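Phosphoinositide 3-kinase adapter protein 1 (Homo sapiens, PDB 5FOR) is a signalling adapter that couples B-cell receptor and Toll-like receptor signalling to phosphoinositide 3-kinase, limiting excessive inflammatory cytokine production in the Toll-like receptor pathway. Local coordinates at residues Ile9-Ser14 against Tyr23-Phe28; Pro15-Trp20 against Val65-Ala70; His93-Leu98 against Ala116-Leu121. All blocks are in the same frame, centred on the assembly; numbering follows the deposited sequence.

From the N terminus, strand 9-13 enters the parallel sheet of the TIR domain, and the chain turns back through helix 18-30; contact 1 closes this short loop by laying the helix against the strand. Contact 2 crosses it, since segment 15-20 lies between the halves of contact 1 and segment 65-70 comes after both. Closing a loop of 44 residues, it ties the start of the same helix to the end of neighbouring strand 63-68. Contact 3 follows in series and closes the 17 residues between its segments, joining strand 95-99 to strand 119-121 at one edge of the sheet. Backbone bonds from Val-66 and Leu-68 connect contacts 2 and 3; contacts 1 and 3 do not touch.

Contact 1: residues Ile9-Ser14 against Tyr23-Phe28; sequences ILIVYS and YLQTLF. With I3C (5-amino-2,4,6-triiodobenzene-1,3-dicarboxylic acid), chain C.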
loop_
_atom_site.group_PDB
_atom_site.type_symbol
_atom_site.label_atom_id
_atom_site.label_comp_id
_atom_site.label_asym_id
_atom_site.label_seq_id
_atom_site.Cartn_x
_atom_site.Cartn_y
_atom_site.Cartn_z
ATOM N N ILE A 9 -3.535 2.385 -9.295
ATOM C CA ILE A 9 -2.868 1.580 -8.281
ATOM C C ILE A 9 -1.686 2.344 -7.671
ATOM O O ILE A 9 -0.753 2.748 -8.375
ATOM C CB ILE A 9 -2.403 0.223 -8.863
ATOM C CG1 ILE A 9 -3.598 -0.546 -9.457
ATOM C CG2 ILE A 9 -1.676 -0.611 -7.761
ATOM C CD1 ILE A 9 -3.237 -1.859 -10.126
ATOM N N LEU A 10 -1.729 2.543 -6.359
ATOM C CA LEU A 10 -0.666 3.253 -5.675
ATOM C C LEU A 10 0.045 2.349 -4.653
ATOM O O LEU A 10 -0.574 1.877 -3.702
ATOM C CB LEU A 10 -1.215 4.503 -4.980
ATOM C CG LEU A 10 -0.140 5.265 -4.181
ATOM C CD1 LEU A 10 0.992 5.818 -5.081
ATOM C CD2 LEU A 10 -0.773 6.374 -3.387
ATOM N N ILE A 11 1.339 2.117 -4.869
ATOM C CA ILE A 11 2.155 1.326 -3.956
ATOM C C ILE A 11 2.855 2.260 -2.971
ATOM O O ILE A 11 3.714 3.054 -3.355
ATOM C CB ILE A 11 3.172 0.456 -4.700
ATOM C CG1 ILE A 11 2.491 -0.334 -5.830
ATOM C CG2 ILE A 11 3.890 -0.494 -3.705
ATOM C CD1 ILE A 11 3.427 -1.159 -6.676
ATOM N N VAL A 12 2.444 2.174 -1.709
ATOM C CA VAL A 12 3.023 2.935 -0.600
ATOM C C VAL A 12 4.035 2.076 0.166
ATOM O O VAL A 12 3.709 0.989 0.632
ATOM C CB VAL A 12 1.918 3.431 0.339
ATOM C CG1 VAL A 12 2.486 4.352 1.392
ATOM C CG2 VAL A 12 0.843 4.119 -0.470
ATOM N N TYR A 13 5.267 2.540 0.281
ATOM C CA TYR A 13 6.304 1.727 0.908
ATOM C C TYR A 13 7.378 2.594 1.566
ATOM O O TYR A 13 7.445 3.796 1.365
ATOM C CB TYR A 13 6.950 0.792 -0.125
ATOM C CG TYR A 13 7.842 1.527 -1.094
ATOM C CD1 TYR A 13 7.308 2.429 -2.017
ATOM C CD2 TYR A 13 9.212 1.349 -1.069
ATOM C CE1 TYR A 13 8.119 3.125 -2.901
ATOM C CE2 TYR A 13 10.031 2.031 -1.935
ATOM C CZ TYR A 13 9.478 2.923 -2.860
ATOM O OH TYR A 13 10.294 3.601 -3.730
ATOM N N SER A 14 8.216 1.966 2.370
ATOM C CA SER A 14 9.370 2.644 2.913
ATOM C C SER A 14 10.630 2.035 2.319
ATOM O O SER A 14 10.595 0.915 1.809
ATOM C CB SER A 14 9.367 2.557 4.448
ATOM O OG SER A 14 8.418 3.464 4.972
ATOM N N TYR A 23 9.604 -5.217 -7.317
ATOM C CA TYR A 23 9.060 -6.523 -7.697
ATOM C C TYR A 23 7.610 -6.422 -8.156
ATOM O O TYR A 23 7.258 -6.976 -9.196
ATOM C CB TYR A 23 9.139 -7.556 -6.560
ATOM C CG TYR A 23 8.384 -8.832 -6.927
ATOM C CD1 TYR A 23 8.846 -9.660 -7.937
ATOM C CD2 TYR A 23 7.182 -9.177 -6.312
ATOM C CE1 TYR A 23 8.148 -10.809 -8.325
ATOM C CE2 TYR A 23 6.479 -10.332 -6.698
ATOM C CZ TYR A 23 6.969 -11.142 -7.707
ATOM O OH TYR A 23 6.300 -12.290 -8.113
ATOM N N LEU A 24 6.769 -5.737 -7.376
ATOM C CA LEU A 24 5.335 -5.656 -7.704
ATOM C C LEU A 24 5.061 -4.787 -8.904
ATOM O O LEU A 24 4.149 -5.072 -9.652
ATOM C CB LEU A 24 4.498 -5.146 -6.534
ATOM C CG LEU A 24 4.578 -6.033 -5.293
ATOM C CD1 LEU A 24 4.023 -5.278 -4.086
ATOM C CD2 LEU A 24 3.895 -7.386 -5.513
ATOM N N GLN A 25 5.842 -3.726 -9.067
ATOM C CA GLN A 25 5.752 -2.894 -10.246
ATOM C C GLN A 25 5.918 -3.760 -11.487
ATOM O O GLN A 25 5.051 -3.756 -12.351
ATOM C CB GLN A 25 6.821 -1.811 -10.247
ATOM C CG GLN A 25 6.454 -0.501 -9.638
ATOM C CD GLN A 25 7.656 0.434 -9.587
ATOM O OE1 GLN A 25 8.634 0.175 -8.865
ATOM N NE2 GLN A 25 7.605 1.510 -10.370
ATOM N N THR A 26 7.024 -4.511 -11.567
ATOM C CA THR A 26 7.309 -5.319 -12.756
ATOM C C THR A 26 6.252 -6.395 -12.931
ATOM O O THR A 26 5.872 -6.719 -14.042
ATOM C CB THR A 26 8.690 -6.019 -12.721
ATOM O OG1 THR A 26 8.610 -7.202 -11.914
ATOM C CG2 THR A 26 9.759 -5.099 -12.183
ATOM N N LEU A 27 5.777 -6.955 -11.834
ATOM C CA LEU A 27 4.747 -7.959 -11.950
ATOM C C LEU A 27 3.437 -7.361 -12.490
ATOM O O LEU A 27 2.779 -7.959 -13.342
ATOM C CB LEU A 27 4.515 -8.629 -10.602
ATOM C CG LEU A 27 3.249 -9.456 -10.531
ATOM C CD1 LEU A 27 3.502 -10.740 -11.352
ATOM C CD2 LEU A 27 2.940 -9.797 -9.065
ATOM N N PHE A 28 3.072 -6.181 -11.989
ATOM C CA PHE A 28 1.806 -5.546 -12.347
ATOM C C PHE A 28 1.806 -5.070 -13.793
ATOM O O PHE A 28 0.776 -5.064 -14.429
ATOM C CB PHE A 28 1.490 -4.366 -11.418
ATOM C CG PHE A 28 1.106 -4.781 -10.038
ATOM C CD1 PHE A 28 0.713 -6.091 -9.784
ATOM C CD2 PHE A 28 1.161 -3.876 -8.982
ATOM C CE1 PHE A 28 0.381 -6.505 -8.490
ATOM C CE2 PHE A 28 0.828 -4.269 -7.695
ATOM C CZ PHE A 28 0.435 -5.589 -7.448
HETATM I I3 I3C C . -3.914 -12.973 -16.991
HETATM I I2 I3C C . 2.164 -12.270 -17.873
HETATM I I1 I3C C . 0.423 -12.941 -12.284
HETATM O O8 I3C C . -3.926 -12.367 -13.833
HETATM O O9 I3C C . -2.805 -13.995 -12.892
HETATM C C10 I3C C . 2.138 -12.562 -14.705
HETATM N N13 I3C C . -1.012 -12.519 -18.674
HETATM C C1 I3C C . -1.742 -12.916 -14.736
HETATM C C6 I3C C . -1.982 -12.822 -16.221
HETATM C C5 I3C C . -0.857 -12.629 -17.189
HETATM C C4 I3C C . 0.505 -12.547 -16.655
HETATM C C3 I3C C . 0.743 -12.626 -15.211
HETATM C C2 I3C C . -0.333 -12.827 -14.242
HETATM C C7 I3C C . -2.896 -13.110 -13.772
HETATM O O11 I3C C . 2.696 -13.651 -14.456
HETATM O O12 I3C C . 2.688 -11.459 -14.538
#
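Ile-11 and Phe-28 meet where the first strand of the TIR domain's parallel sheet is covered by the helix that follows it, a beta-alpha unit in which strand 9-13 and helix 23-28 run nearly antiparallel, at 165°. The delta methyl of Ile-11 does most of the touching. Ile-11 CD1 lies 4.1 Å from CB of Leu-24 and 4.2 Å from CE2 of Phe-28. It also reaches CG of Gln-25. With its outer torsion extended (chi2 177°), Ile-11 holds this methyl out from the strand into the angle between Leu-24 and Phe-28. Ile-9 adds a looser contact, its CG2 standing 4.4 Å from CE2 of Phe-28. The side chains that meet are largely apolar, and the contact is one of van der Waals packing. Leu-67 of strand 63-68 packs on both Ile-11 and Leu-24, and Val-134 touches Ile-9 and Phe-28, so that helix 127-134 also borders the cluster. One helical turn is reinforced by Tyr-23 O, which accepts from both Leu-27 N and Thr-26 OG1. Leu-27 itself belongs to the pocket of the bound triiodobenzene dicarboxylic acid, where its CD1 approaches carboxylate oxygen O12 of I3C to 3.4 Å.

Contact 2: residues Pro15-Trp20 against Val65-Ala70; sequences PDAEEW and VVLLSA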
loop_
_atom_site.group_PDB
_atom_site.type_symbol
_atom_site.label_atom_id
_atom_site.label_comp_id
_atom_site.label_asym_id
_atom_site.label_seq_id
_atom_site.Cartn_x
_atom_site.Cartn_y
_atom_site.Cartn_z
ATOM N N PRO A 15 11.747 2.773 2.382
ATOM C CA PRO A 15 12.980 2.275 1.751
ATOM C C PRO A 15 13.424 0.871 2.162
ATOM O O PRO A 15 14.047 0.213 1.336
ATOM C CB PRO A 15 14.029 3.330 2.143
ATOM C CG PRO A 15 13.204 4.627 2.440
ATOM C CD PRO A 15 11.892 4.128 2.967
ATOM N N ASP A 16 13.095 0.385 3.354
ATOM C CA ASP A 16 13.509 -0.983 3.700
ATOM C C ASP A 16 12.778 -2.078 2.896
ATOM O O ASP A 16 13.213 -3.226 2.901
ATOM C CB ASP A 16 13.351 -1.246 5.206
ATOM C CG ASP A 16 11.914 -1.059 5.706
ATOM O OD1 ASP A 16 11.070 -0.547 4.932
ATOM O OD2 ASP A 16 11.644 -1.400 6.889
ATOM N N ALA A 17 11.695 -1.712 2.209
ATOM C CA ALA A 17 10.919 -2.637 1.384
ATOM C C ALA A 17 10.967 -2.240 -0.114
ATOM O O ALA A 17 10.116 -2.645 -0.920
ATOM C CB ALA A 17 9.457 -2.693 1.887
ATOM N N GLU A 18 11.970 -1.434 -0.447
ATOM C CA GLU A 18 12.284 -0.991 -1.806
ATOM C C GLU A 18 12.195 -2.074 -2.901
ATOM O O GLU A 18 11.630 -1.854 -3.965
ATOM C CB GLU A 18 13.699 -0.402 -1.803
ATOM C CG GLU A 18 14.163 0.125 -3.133
ATOM C CD GLU A 18 13.412 1.366 -3.515
ATOM O OE1 GLU A 18 13.395 2.298 -2.685
ATOM O OE2 GLU A 18 12.837 1.412 -4.625
ATOM N N GLU A 19 12.799 -3.227 -2.650
ATOM C CA GLU A 19 12.814 -4.298 -3.630
ATOM C C GLU A 19 11.451 -4.969 -3.784
ATOM O O GLU A 19 11.098 -5.380 -4.893
ATOM C CB GLU A 19 13.898 -5.317 -3.265
ATOM C CG GLU A 19 15.217 -4.618 -2.951
ATOM C CD GLU A 19 16.332 -5.558 -2.543
ATOM O OE1 GLU A 19 16.544 -6.562 -3.257
ATOM O OE2 GLU A 19 17.016 -5.268 -1.527
ATOM N N TRP A 20 10.676 -5.073 -2.700
ATOM C CA TRP A 20 9.314 -5.584 -2.824
ATOM C C TRP A 20 8.511 -4.671 -3.729
ATOM O O TRP A 20 7.630 -5.108 -4.450
ATOM C CB TRP A 20 8.618 -5.707 -1.466
ATOM C CG TRP A 20 8.818 -7.061 -0.941
ATOM C CD1 TRP A 20 9.658 -7.440 0.071
ATOM C CD2 TRP A 20 8.233 -8.262 -1.452
ATOM N NE1 TRP A 20 9.610 -8.805 0.237
ATOM C CE2 TRP A 20 8.743 -9.335 -0.680
ATOM C CE3 TRP A 20 7.319 -8.535 -2.476
ATOM C CZ2 TRP A 20 8.379 -10.659 -0.908
ATOM C CZ3 TRP A 20 6.954 -9.851 -2.699
ATOM C CH2 TRP A 20 7.480 -10.900 -1.911
ATOM N N VAL A 65 -1.873 -0.130 -2.288
ATOM C CA VAL A 65 -1.169 -1.316 -1.867
ATOM C C VAL A 65 -0.164 -0.845 -0.839
ATOM O O VAL A 65 0.713 -0.035 -1.154
ATOM C CB VAL A 65 -0.492 -2.050 -3.044
ATOM C CG1 VAL A 65 0.266 -3.284 -2.548
ATOM C CG2 VAL A 65 -1.537 -2.435 -4.118
ATOM N N VAL A 66 -0.317 -1.333 0.391
ATOM C CA VAL A 66 0.544 -0.929 1.514
ATOM C C VAL A 66 1.612 -1.981 1.790
ATOM O O VAL A 66 1.291 -3.131 2.156
ATOM C CB VAL A 66 -0.301 -0.671 2.807
ATOM C CG1 VAL A 66 0.546 -0.019 3.869
ATOM C CG2 VAL A 66 -1.525 0.185 2.492
ATOM N N LEU A 67 2.884 -1.621 1.615
ATOM C CA LEU A 67 3.925 -2.593 1.967
ATOM C C LEU A 67 4.199 -2.414 3.457
ATOM O O LEU A 67 4.793 -1.430 3.879
ATOM C CB LEU A 67 5.194 -2.429 1.120
ATOM C CG LEU A 67 5.001 -2.492 -0.408
ATOM C CD1 LEU A 67 6.283 -2.838 -1.126
ATOM C CD2 LEU A 67 3.922 -3.470 -0.802
ATOM N N LEU A 68 3.717 -3.360 4.250
ATOM C CA LEU A 68 3.852 -3.266 5.697
ATOM C C LEU A 68 5.230 -3.711 6.136
ATOM O O LEU A 68 5.437 -4.877 6.461
ATOM C CB LEU A 68 2.798 -4.117 6.391
ATOM C CG LEU A 68 2.470 -3.719 7.815
ATOM C CD1 LEU A 68 1.936 -2.298 7.780
ATOM C CD2 LEU A 68 1.447 -4.685 8.388
ATOM N N SER A 69 6.176 -2.782 6.121
ATOM C CA SER A 69 7.503 -3.012 6.701
ATOM C C SER A 69 7.626 -2.337 8.080
ATOM O O SER A 69 6.791 -1.507 8.438
ATOM C CB SER A 69 8.594 -2.481 5.747
ATOM O OG SER A 69 8.328 -1.126 5.404
ATOM N N ALA A 70 8.685 -2.663 8.818
ATOM C CA ALA A 70 8.982 -2.036 10.113
ATOM C C ALA A 70 9.121 -0.530 10.018
ATOM O O ALA A 70 8.587 0.194 10.842
ATOM C CB ALA A 70 10.262 -2.624 10.698
#
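Asp-16 and Ser-69 both turn their side chains back between their own backbone N and carbonyl carbon (chi1 59° and 53°), and these torsions bring OD1 of Asp-16 to 2.8 Å from OG of Ser-69, a hydrogen-bonding distance. The pair lies at the carboxy-terminal edge of the parallel sheet in the TIR fold, where the turn after strand 9-13 enters helix 18-30 beside the end of strand 63-68. Ser-69 is the N-cap of helix 70-76: its OG also accepts a weak hydrogen bond from Leu-72 N. The other carboxylate oxygen of Asp-16, OD2, accepts from Glu-71 N. A carboxylate held at the amino end of a helix is probably stabilised in its charged form.

Next to this polar pair the contact is mainly apolar. Ala-17, the N-cap residue of helix 18-30, sets its CB 4.0 Å from CB of Ser-69 and 4.3 Å from CB of Leu-67. An inverse gamma turn at Leu-68 separates Leu-67 from Ser-69. Trp-20 begins toward the strand, but its indole leads away to pack on Leu-98, Cys-100 and Cys-123, leaving its beta carbon to do the touching. The closest apolar approach is accordingly between CB of Trp-20 and CD1 of Leu-67, at 3.7 Å.

Contact 3: residues His93-Leu98 against Ala116-Leu121; sequences HRVVRL and AHWQEL
Val-95 sets a methyl over the middle of the indole of Trp-118: CG1 stands 3.5 Å from the centroid of the six-membered ring and 15° off its normal, a CH-pi contact. The side chain of Arg-97 crosses that of Trp-118 at about a right angle, with NH1 of Arg-97 3.5 Å from CE3 of Trp-118. The Arg-97 chain is extended from CG to NE, carrying the guanidinium past the indole to Glu-120. There Arg-97 forms a side-on salt bridge, NE and NH2 both donating to the single oxygen OE1 of Glu-120, at 2.7 and 2.9 Å. OE1 lies in the guanidinium plane, yet the carboxylate is turned 69° from that plane; NE meets the anti lone pair, whereas NH2 arrives from above the carboxylate.

On the opposite face of the sheet, Val-96 and Gln-119 lie side by side, and CG1 of Val-96 packs 3.6 Å from CD1 of Leu-121. The delta methyl CD1 of Leu-98 comes equally close to CB of Leu-121. Beneath these side chains the parallel strands are joined in ladder fashion: Arg-97 N donates to Gln-119 O at 2.8 Å, with an N-H...O angle of 166°, and Leu-121 N donates to Arg-97 O at 2.7 Å. The bond from Gln-119 N to Val-95 O is weak. This ladder adds strand 119-121 to the edge of the five-stranded sheet of the TIR domain.

Trp-115 gives its carbonyl to NH1 of Arg-97 and its ring to a cation-pi contact, while Asp-104 comes close to OE1 of Glu-120. The arginine thus has anionic, carbonyl and aromatic partners, which fix the rotation of its guanidinium; its positive charge probably offsets the mutual repulsion of the two nearby carboxylates.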
loop_
_atom_site.group_PDB
_atom_site.type_symbol
_atom_site.label_atom_id
_atom_site.label_comp_id
_atom_site.label_asym_id
_atom_site.label_seq_id
_atom_site.Cartn_x
_atom_site.Cartn_y
_atom_site.Cartn_z
ATOM N N HIS A 93 -12.262 -2.024 1.134
ATOM C CA HIS A 93 -12.233 -2.972 0.001
ATOM C C HIS A 93 -11.281 -2.505 -1.099
ATOM O O HIS A 93 -10.940 -3.273 -1.986
ATOM C CB HIS A 93 -13.629 -3.223 -0.582
ATOM C CG HIS A 93 -14.342 -1.989 -1.029
ATOM N ND1 HIS A 93 -15.004 -1.157 -0.150
ATOM C CD2 HIS A 93 -14.535 -1.465 -2.263
ATOM C CE1 HIS A 93 -15.561 -0.166 -0.825
ATOM N NE2 HIS A 93 -15.298 -0.330 -2.108
ATOM N N ARG A 94 -10.829 -1.254 -1.003
ATOM C CA ARG A 94 -9.839 -0.709 -1.918
ATOM C C ARG A 94 -8.394 -0.818 -1.407
ATOM O O ARG A 94 -7.476 -0.296 -2.068
ATOM C CB ARG A 94 -10.152 0.764 -2.202
ATOM C CG ARG A 94 -11.545 1.009 -2.717
ATOM C CD ARG A 94 -11.700 0.465 -4.117
ATOM N NE ARG A 94 -13.023 0.764 -4.649
ATOM C CZ ARG A 94 -13.516 0.232 -5.762
ATOM N NH1 ARG A 94 -12.775 -0.609 -6.477
ATOM N NH2 ARG A 94 -14.748 0.530 -6.146
ATOM N N VAL A 95 -8.179 -1.453 -0.248
ATOM C CA VAL A 95 -6.845 -1.479 0.348
ATOM C C VAL A 95 -6.249 -2.875 0.423
ATOM O O VAL A 95 -6.893 -3.833 0.858
ATOM C CB VAL A 95 -6.821 -0.849 1.758
ATOM C CG1 VAL A 95 -5.340 -0.770 2.313
ATOM C CG2 VAL A 95 -7.464 0.486 1.728
ATOM N N VAL A 96 -4.991 -2.969 0.008
ATOM C CA VAL A 96 -4.258 -4.218 0.059
ATOM C C VAL A 96 -3.002 -4.020 0.867
ATOM O O VAL A 96 -2.310 -3.002 0.735
ATOM C CB VAL A 96 -3.934 -4.740 -1.360
ATOM C CG1 VAL A 96 -3.209 -6.096 -1.288
ATOM C CG2 VAL A 96 -5.226 -4.888 -2.128
ATOM N N ARG A 97 -2.698 -4.983 1.724
ATOM C CA ARG A 97 -1.449 -4.869 2.467
ATOM C C ARG A 97 -0.603 -6.079 2.202
ATOM O O ARG A 97 -1.111 -7.210 2.077
ATOM C CB ARG A 97 -1.683 -4.665 3.971
ATOM C CG ARG A 97 -2.224 -5.866 4.760
ATOM C CD ARG A 97 -2.241 -5.541 6.267
ATOM N NE ARG A 97 -3.004 -6.542 6.990
ATOM C CZ ARG A 97 -4.286 -6.435 7.322
ATOM N NH1 ARG A 97 -4.960 -5.326 7.063
ATOM N NH2 ARG A 97 -4.884 -7.445 7.939
ATOM N N LEU A 98 0.692 -5.830 2.057
ATOM C CA LEU A 98 1.651 -6.910 1.977
ATOM C C LEU A 98 2.509 -6.901 3.235
ATOM O O LEU A 98 3.123 -5.893 3.572
ATOM C CB LEU A 98 2.529 -6.791 0.733
ATOM C CG LEU A 98 3.647 -7.839 0.794
ATOM C CD1 LEU A 98 3.049 -9.162 0.430
ATOM C CD2 LEU A 98 4.806 -7.506 -0.108
ATOM N N ALA A 116 -8.987 -5.087 9.673
ATOM C CA ALA A 116 -9.336 -6.480 9.495
ATOM C C ALA A 116 -10.028 -6.719 8.154
ATOM O O ALA A 116 -10.157 -7.849 7.702
ATOM C CB ALA A 116 -10.220 -6.929 10.631
ATOM N N HIS A 117 -10.469 -5.655 7.500
ATOM C CA HIS A 117 -11.195 -5.865 6.267
ATOM C C HIS A 117 -10.371 -5.677 5.025
ATOM O O HIS A 117 -10.874 -5.882 3.927
ATOM C CB HIS A 117 -12.408 -4.968 6.241
ATOM C CG HIS A 117 -13.353 -5.286 7.341
ATOM N ND1 HIS A 117 -13.550 -4.462 8.423
ATOM C CD2 HIS A 117 -14.078 -6.409 7.584
ATOM C CE1 HIS A 117 -14.404 -5.028 9.256
ATOM N NE2 HIS A 117 -14.723 -6.218 8.770
ATOM N N TRP A 118 -9.110 -5.295 5.202
ATOM C CA TRP A 118 -8.203 -5.243 4.075
ATOM C C TRP A 118 -7.916 -6.670 3.614
ATOM O O TRP A 118 -7.973 -7.651 4.357
ATOM C CB TRP A 118 -6.880 -4.527 4.401
ATOM C CG TRP A 118 -7.030 -3.152 4.951
ATOM C CD1 TRP A 118 -8.195 -2.503 5.205
ATOM C CD2 TRP A 118 -5.973 -2.264 5.368
ATOM N NE1 TRP A 118 -7.939 -1.264 5.734
ATOM C CE2 TRP A 118 -6.588 -1.087 5.827
ATOM C CE3 TRP A 118 -4.584 -2.336 5.340
ATOM C CZ2 TRP A 118 -5.848 0.015 6.274
ATOM C CZ3 TRP A 118 -3.850 -1.249 5.790
ATOM C CH2 TRP A 118 -4.484 -0.084 6.247
ATOM N N GLN A 119 -7.681 -6.749 2.336
ATOM C CA GLN A 119 -6.975 -7.826 1.697
ATOM C C GLN A 119 -5.515 -7.893 2.140
ATOM O O GLN A 119 -4.771 -6.908 2.063
ATOM C CB GLN A 119 -7.247 -7.570 0.232
ATOM C CG GLN A 119 -6.819 -8.313 -0.963
ATOM C CD GLN A 119 -7.955 -8.448 -1.941
ATOM O OE1 GLN A 119 -7.797 -8.300 -3.135
ATOM N NE2 GLN A 119 -8.901 -9.174 -1.488
ATOM N N GLU A 120 -5.128 -9.055 2.669
ATOM C CA GLU A 120 -3.766 -9.231 3.180
ATOM C C GLU A 120 -2.929 -10.196 2.346
ATOM O O GLU A 120 -3.385 -11.265 1.967
ATOM C CB GLU A 120 -3.782 -9.713 4.639
ATOM C CG GLU A 120 -2.391 -9.737 5.304
ATOM C CD GLU A 120 -2.453 -10.071 6.818
ATOM O OE1 GLU A 120 -2.593 -9.140 7.661
ATOM O OE2 GLU A 120 -2.373 -11.274 7.161
ATOM N N LEU A 121 -1.688 -9.821 2.084
ATOM C CA LEU A 121 -0.789 -10.720 1.368
ATOM C C LEU A 121 0.494 -10.995 2.138
ATOM O O LEU A 121 0.959 -10.188 2.957
ATOM C CB LEU A 121 -0.430 -10.141 -0.004
ATOM C CG LEU A 121 -1.594 -9.749 -0.904
ATOM C CD1 LEU A 121 -1.064 -8.907 -2.048
ATOM C CD2 LEU A 121 -2.248 -10.996 -1.429
#